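Local coordinates for molybdopterin molybdotransferase (Pyrococcus horikoshii, PDB 1UZ5), which probably inserts molybdate into adenylyl-molybdopterin, releasing AMP and giving Mo-molybdopterin, in the synthesis of the molybdenum cofactor, at residues Glu64-Ala69 with Val75-Ile80; Asp214-Leu219 with Pro317-Ala322. All coordinates share one frame; numbering follows the deposited sequence.

Contact 1 of 2, residues Glu64-Ala69 with Val75-Ile80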
loop_
_atom_site.group_PDB
_atom_site.type_symbol
_atom_site.label_atom_id
_atom_site.label_comp_id
_atom_site.label_asym_id
_atom_site.label_seq_id
_atom_site.Cartn_x
_atom_site.Cartn_y
_atom_site.Cartn_z
ATOM N N GLU A 64 -42.810 -21.017 -12.325
ATOM C CA GLU A 64 -44.255 -20.975 -12.524
ATOM C C GLU A 64 -44.872 -22.334 -12.864
ATOM O O GLU A 64 -46.020 -22.598 -12.508
ATOM C CB GLU A 64 -44.587 -19.981 -13.636
ATOM C CG GLU A 64 -43.979 -20.362 -14.982
ATOM C CD GLU A 64 -43.910 -19.198 -15.948
ATOM O OE1 GLU A 64 -44.974 -18.647 -16.299
ATOM O OE2 GLU A 64 -42.785 -18.833 -16.352
ATOM N N ASP A 65 -44.123 -23.191 -13.557
ATOM C CA ASP A 65 -44.639 -24.507 -13.929
ATOM C C ASP A 65 -44.792 -25.435 -12.727
ATOM O O ASP A 65 -45.344 -26.530 -12.847
ATOM C CB ASP A 65 -43.721 -25.191 -14.948
ATOM C CG ASP A 65 -43.706 -24.497 -16.294
ATOM O OD1 ASP A 65 -44.549 -23.605 -16.528
ATOM O OD2 ASP A 65 -42.846 -24.857 -17.128
ATOM N N THR A 66 -44.295 -25.009 -11.571
ATOM C CA THR A 66 -44.364 -25.840 -10.375
ATOM C C THR A 66 -45.305 -25.301 -9.292
ATOM O O THR A 66 -45.389 -25.877 -8.210
ATOM C CB THR A 66 -42.984 -25.975 -9.719
ATOM O OG1 THR A 66 -42.666 -24.750 -9.045
ATOM C CG2 THR A 66 -41.904 -26.273 -10.768
ATOM N N PHE A 67 -46.008 -24.212 -9.580
ATOM C CA PHE A 67 -46.883 -23.598 -8.587
ATOM C C PHE A 67 -47.993 -24.463 -7.989
ATOM O O PHE A 67 -48.344 -24.292 -6.823
ATOM C CB PHE A 67 -47.468 -22.294 -9.148
ATOM C CG PHE A 67 -46.467 -21.164 -9.228
ATOM C CD1 PHE A 67 -45.175 -21.320 -8.723
ATOM C CD2 PHE A 67 -46.814 -19.948 -9.806
ATOM C CE1 PHE A 67 -44.246 -20.285 -8.798
ATOM C CE2 PHE A 67 -45.890 -18.903 -9.886
ATOM C CZ PHE A 67 -44.606 -19.072 -9.381
ATOM N N MET A 68 -48.535 -25.392 -8.770
ATOM C CA MET A 68 -49.604 -26.261 -8.281
ATOM C C MET A 68 -49.074 -27.556 -7.675
ATOM O O MET A 68 -49.847 -28.445 -7.323
ATOM C CB MET A 68 -50.574 -26.593 -9.420
ATOM C CG MET A 68 -51.237 -25.375 -10.044
ATOM S SD MET A 68 -52.098 -24.353 -8.820
ATOM C CE MET A 68 -53.711 -25.151 -8.783
ATOM N N ALA A 69 -47.757 -27.663 -7.543
ATOM C CA ALA A 69 -47.150 -28.867 -6.985
ATOM C C ALA A 69 -47.480 -29.081 -5.513
ATOM O O ALA A 69 -47.410 -28.156 -4.705
ATOM C CB ALA A 69 -45.639 -28.825 -7.170
ATOM N N VAL A 75 -46.117 -32.230 -9.744
ATOM C CA VAL A 75 -46.077 -31.756 -11.122
ATOM C C VAL A 75 -45.056 -32.599 -11.868
ATOM O O VAL A 75 -44.002 -32.938 -11.328
ATOM C CB VAL A 75 -45.643 -30.271 -11.206
ATOM C CG1 VAL A 75 -45.365 -29.890 -12.658
ATOM C CG2 VAL A 75 -46.726 -29.381 -10.630
ATOM N N ARG A 76 -45.364 -32.935 -13.113
ATOM C CA ARG A 76 -44.459 -33.740 -13.910
ATOM C C ARG A 76 -43.851 -32.875 -15.012
ATOM O O ARG A 76 -44.574 -32.262 -15.798
ATOM C CB ARG A 76 -45.209 -34.917 -14.537
ATOM C CG ARG A 76 -44.301 -35.981 -15.116
ATOM C CD ARG A 76 -44.880 -36.593 -16.378
ATOM N NE ARG A 76 -46.137 -37.295 -16.154
ATOM C CZ ARG A 76 -46.862 -37.841 -17.125
ATOM N NH1 ARG A 76 -46.450 -37.759 -18.384
ATOM N NH2 ARG A 76 -47.995 -38.468 -16.842
ATOM N N LEU A 77 -42.523 -32.824 -15.060
ATOM C CA LEU A 77 -41.825 -32.048 -16.078
ATOM C C LEU A 77 -40.952 -32.972 -16.922
ATOM O O LEU A 77 -40.384 -33.933 -16.415
ATOM C CB LEU A 77 -40.957 -30.967 -15.426
ATOM C CG LEU A 77 -41.644 -29.953 -14.505
ATOM C CD1 LEU A 77 -40.616 -28.957 -13.998
ATOM C CD2 LEU A 77 -42.756 -29.228 -15.252
ATOM N N LYS A 78 -40.854 -32.675 -18.212
ATOM C CA LYS A 78 -40.045 -33.475 -19.118
ATOM C C LYS A 78 -38.625 -32.899 -19.192
ATOM O O LYS A 78 -38.451 -31.703 -19.428
ATOM C CB LYS A 78 -40.686 -33.474 -20.509
ATOM C CG LYS A 78 -40.061 -34.447 -21.496
ATOM C CD LYS A 78 -40.788 -34.395 -22.831
ATOM C CE LYS A 78 -40.157 -35.333 -23.850
ATOM N NZ LYS A 78 -40.823 -35.251 -25.183
ATOM N N VAL A 79 -37.621 -33.747 -18.974
ATOM C CA VAL A 79 -36.218 -33.316 -19.026
ATOM C C VAL A 79 -35.784 -33.341 -20.482
ATOM O O VAL A 79 -35.612 -34.404 -21.068
ATOM C CB VAL A 79 -35.329 -34.250 -18.191
ATOM C CG1 VAL A 79 -33.869 -33.772 -18.216
ATOM C CG2 VAL A 79 -35.842 -34.280 -16.767
ATOM N N ILE A 80 -35.605 -32.163 -21.068
ATOM C CA ILE A 80 -35.256 -32.084 -22.482
ATOM C C ILE A 80 -33.782 -31.839 -22.815
ATOM O O ILE A 80 -33.402 -31.819 -23.988
ATOM C CB ILE A 80 -36.065 -30.983 -23.169
ATOM C CG1 ILE A 80 -35.585 -29.616 -22.684
ATOM C CG2 ILE A 80 -37.555 -31.149 -22.841
ATOM C CD1 ILE A 80 -36.037 -28.485 -23.562
#
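Val-75 lays CG2 against the Thr-66 to Ala-69 turn and CG1 against the carbonyl of Asp-65. The contact belongs to the mixed beta-sheet at the far end of the elongated MoeA chain, within the N-terminal region of the family. Residues 64-66 end a 3-10 segment, and a type I beta turn runs from Thr-66 to Ala-69. After five further residues the chain enters strand 75-83. The turn is closed by Ala-69 N bonding to Thr-66 O at 3.0 Å.

The two branches of Val-75 do different work. CG1 is anti to the backbone N (chi1 170°), and it rests against the backbone of the 3-10 segment. CG2 lies beside the backbone N and faces the closing end of the turn. Val-75 CG2 also comes within 4.3 Å of Thr-66 CA.

Leu-77, two residues along the strand, points the same way. Leu-77 CD2 lies 4.2 Å from Asp-65 CB, and Leu-77 CD1 approaches Thr-66 CG2 more loosely. Leu-77 also touches Ile-129 and Val-61, so it bridges the 3-10 segment and side chains of strands 126-129 and 58-61.

The polar side chains of Asp-65 and Thr-66 are held by other parts of the chain. Asp-65 OD2 accepts a hydrogen bond from Gly-96 N, and Thr-66 OG1 bonds to Ala-63 O and Ala-133 N. Strand 75-83 pairs with strand 126-129 through Val-75 and Leu-77. The contact itself is van der Waals packing of side chains on side chains and backbone. Its nearest apolar side-chain pair is Ala-69 CB and Val-75 CG2, at 3.7 Å, and Val-75 CG1 sits 3.4 Å from Asp-65 O.

Contact 2 of 2, residues Asp214-Leu219 with Pro317-Ala322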
loop_
_atom_site.group_PDB
_atom_site.type_symbol
_atom_site.label_atom_id
_atom_site.label_comp_id
_atom_site.label_asym_id
_atom_site.label_seq_id
_atom_site.Cartn_x
_atom_site.Cartn_y
_atom_site.Cartn_z
ATOM N N ASP A 214 16.566 1.492 0.773
ATOM C CA ASP A 214 15.647 0.387 0.964
ATOM C C ASP A 214 14.331 0.772 1.608
ATOM O O ASP A 214 13.311 0.148 1.327
ATOM C CB ASP A 214 16.324 -0.755 1.723
ATOM C CG ASP A 214 17.323 -1.505 0.857
ATOM O OD1 ASP A 214 17.259 -1.356 -0.384
ATOM O OD2 ASP A 214 18.160 -2.251 1.401
ATOM N N ALA A 215 14.332 1.794 2.459
ATOM C CA ALA A 215 13.079 2.224 3.068
ATOM C C ALA A 215 12.239 2.812 1.928
ATOM O O ALA A 215 11.030 2.593 1.840
ATOM C CB ALA A 215 13.334 3.276 4.139
ATOM N N ILE A 216 12.906 3.550 1.049
ATOM C CA ILE A 216 12.259 4.166 -0.097
ATOM C C ILE A 216 11.701 3.071 -1.011
ATOM O O ILE A 216 10.573 3.173 -1.493
ATOM C CB ILE A 216 13.259 5.044 -0.871
ATOM C CG1 ILE A 216 13.635 6.254 -0.007
ATOM C CG2 ILE A 216 12.665 5.480 -2.206
ATOM C CD1 ILE A 216 14.684 7.150 -0.620
ATOM N N ASN A 217 12.490 2.028 -1.245
ATOM C CA ASN A 217 12.034 0.921 -2.080
ATOM C C ASN A 217 10.795 0.291 -1.449
ATOM O O ASN A 217 9.831 -0.034 -2.137
ATOM C CB ASN A 217 13.118 -0.152 -2.217
ATOM C CG ASN A 217 14.244 0.265 -3.136
ATOM O OD1 ASN A 217 14.071 1.124 -4.001
ATOM N ND2 ASN A 217 15.407 -0.358 -2.967
ATOM N N GLU A 218 10.826 0.129 -0.131
ATOM C CA GLU A 218 9.713 -0.472 0.587
ATOM C C GLU A 218 8.418 0.319 0.514
ATOM O O GLU A 218 7.345 -0.269 0.401
ATOM C CB GLU A 218 10.081 -0.704 2.056
ATOM C CG GLU A 218 10.968 -1.928 2.297
ATOM C CD GLU A 218 11.108 -2.265 3.773
ATOM O OE1 GLU A 218 10.174 -1.966 4.546
ATOM O OE2 GLU A 218 12.143 -2.842 4.161
ATOM N N LEU A 219 8.498 1.646 0.576
ATOM C CA LEU A 219 7.276 2.440 0.527
ATOM C C LEU A 219 6.716 2.616 -0.886
ATOM O O LEU A 219 5.614 3.129 -1.055
ATOM C CB LEU A 219 7.491 3.801 1.206
ATOM C CG LEU A 219 8.444 4.836 0.614
ATOM C CD1 LEU A 219 7.809 5.509 -0.596
ATOM C CD2 LEU A 219 8.753 5.877 1.681
ATOM N N PRO A 317 6.077 11.933 3.727
ATOM C CA PRO A 317 4.825 12.553 3.276
ATOM C C PRO A 317 4.862 12.927 1.789
ATOM O O PRO A 317 3.873 12.768 1.072
ATOM C CB PRO A 317 4.702 13.767 4.191
ATOM C CG PRO A 317 5.308 13.261 5.476
ATOM C CD PRO A 317 6.559 12.575 4.965
ATOM N N LEU A 318 6.011 13.415 1.332
ATOM C CA LEU A 318 6.184 13.800 -0.064
ATOM C C LEU A 318 6.041 12.588 -0.979
ATOM O O LEU A 318 5.330 12.630 -1.984
ATOM C CB LEU A 318 7.565 14.428 -0.274
ATOM C CG LEU A 318 7.927 14.846 -1.703
ATOM C CD1 LEU A 318 6.949 15.902 -2.197
ATOM C CD2 LEU A 318 9.351 15.384 -1.738
ATOM N N LEU A 319 6.723 11.505 -0.623
ATOM C CA LEU A 319 6.687 10.287 -1.418
ATOM C C LEU A 319 5.299 9.650 -1.437
ATOM O O LEU A 319 4.834 9.191 -2.477
ATOM C CB LEU A 319 7.726 9.294 -0.882
ATOM C CG LEU A 319 9.142 9.878 -0.843
ATOM C CD1 LEU A 319 10.142 8.833 -0.363
ATOM C CD2 LEU A 319 9.519 10.375 -2.234
ATOM N N LEU A 320 4.638 9.628 -0.285
ATOM C CA LEU A 320 3.307 9.048 -0.199
ATOM C C LEU A 320 2.322 9.809 -1.083
ATOM O O LEU A 320 1.507 9.204 -1.776
ATOM C CB LEU A 320 2.820 9.047 1.253
ATOM C CG LEU A 320 3.586 8.113 2.197
ATOM C CD1 LEU A 320 2.962 8.146 3.585
ATOM C CD2 LEU A 320 3.561 6.694 1.641
ATOM N N ARG A 321 2.406 11.136 -1.066
ATOM C CA ARG A 321 1.516 11.958 -1.877
ATOM C C ARG A 321 1.744 11.700 -3.355
ATOM O O ARG A 321 0.807 11.727 -4.147
ATOM C CB ARG A 321 1.730 13.435 -1.564
ATOM C CG ARG A 321 1.217 13.838 -0.195
ATOM C CD ARG A 321 1.805 15.166 0.225
ATOM N NE ARG A 321 1.428 15.463 1.605
ATOM C CZ ARG A 321 2.147 16.205 2.442
ATOM N NH1 ARG A 321 1.712 16.411 3.676
ATOM N NH2 ARG A 321 3.302 16.731 2.051
ATOM N N ALA A 322 2.991 11.445 -3.727
ATOM C CA ALA A 322 3.316 11.162 -5.117
ATOM C C ALA A 322 2.695 9.827 -5.539
ATOM O O ALA A 322 2.493 9.574 -6.726
ATOM C CB ALA A 322 4.811 11.100 -5.293
#
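Leu-219 and Leu-319 cross at about a right angle, and both are buried. They carry most of the contact between segments 214-219 and 317-322, which lie on helix 208-219 and helix 304-322. Leu-219 CD1 sits 3.8 Å from Leu-319 CB. Leu-219 CD2 lies 3.9 Å from Leu-319 CD1. The fork of Leu-219 therefore meets both the root and one tip of the opposing leucine.

The torsions differ on the two sides. Leu-219 holds CG between its backbone N and carbonyl carbon (chi1 66°), and together with chi2 this places both methyls toward Leu-319. Leu-319 has CG anti to its carbonyl carbon (chi1 -56°), and an extended chi2 of -177° carries CD1 to the methyls of Leu-219.

Away from this pair the packing is looser. Ile-216 CG1 comes only within 4.4 Å of Leu-319 CD1. Ile-216 and Leu-319 both also rest on Val-183 of strand 182-188, so the sheet lies beneath this part of the contact. Leu-320 brings its side-chain end nearer, but Leu-320 CD2 stays 4.9 Å from Leu-219 CB.

The partly exposed side of helix 208-219 is polar. There Asp-214 makes a salt bridge to Arg-210, and Glu-218 makes one to Lys-400 near the C-terminus. Asn-217 OD1 accepts a hydrogen bond from Gly-223 N, at the start of the next strand.

The interface is thus small and apolar, with the two helices packed side by side over strand 182-188. Helices packed on one face of a mixed beta-sheet make an alpha/beta fold, consistent with the probable molybdopterin-binding domain of MoeA.

In the fold
Contacts 1 and 2 lie in different family regions and do not touch. Their centres are 64 Å apart, and their nearest atoms are about 54 Å apart. The centre of contact 1 sits about 54 Å from the centre of the chain, in the N-terminal region. The centre of contact 2 is only about 10 Å from that of the chain, in the probable molybdopterin-binding domain. The two follow one another in series along the sequence. One ties a short loop to the strand that follows it, whereas the other joins helix segments 98 residues apart. Contact 2 is therefore in the domain more likely to handle molybdopterin, but neither contact can be assigned to an active site.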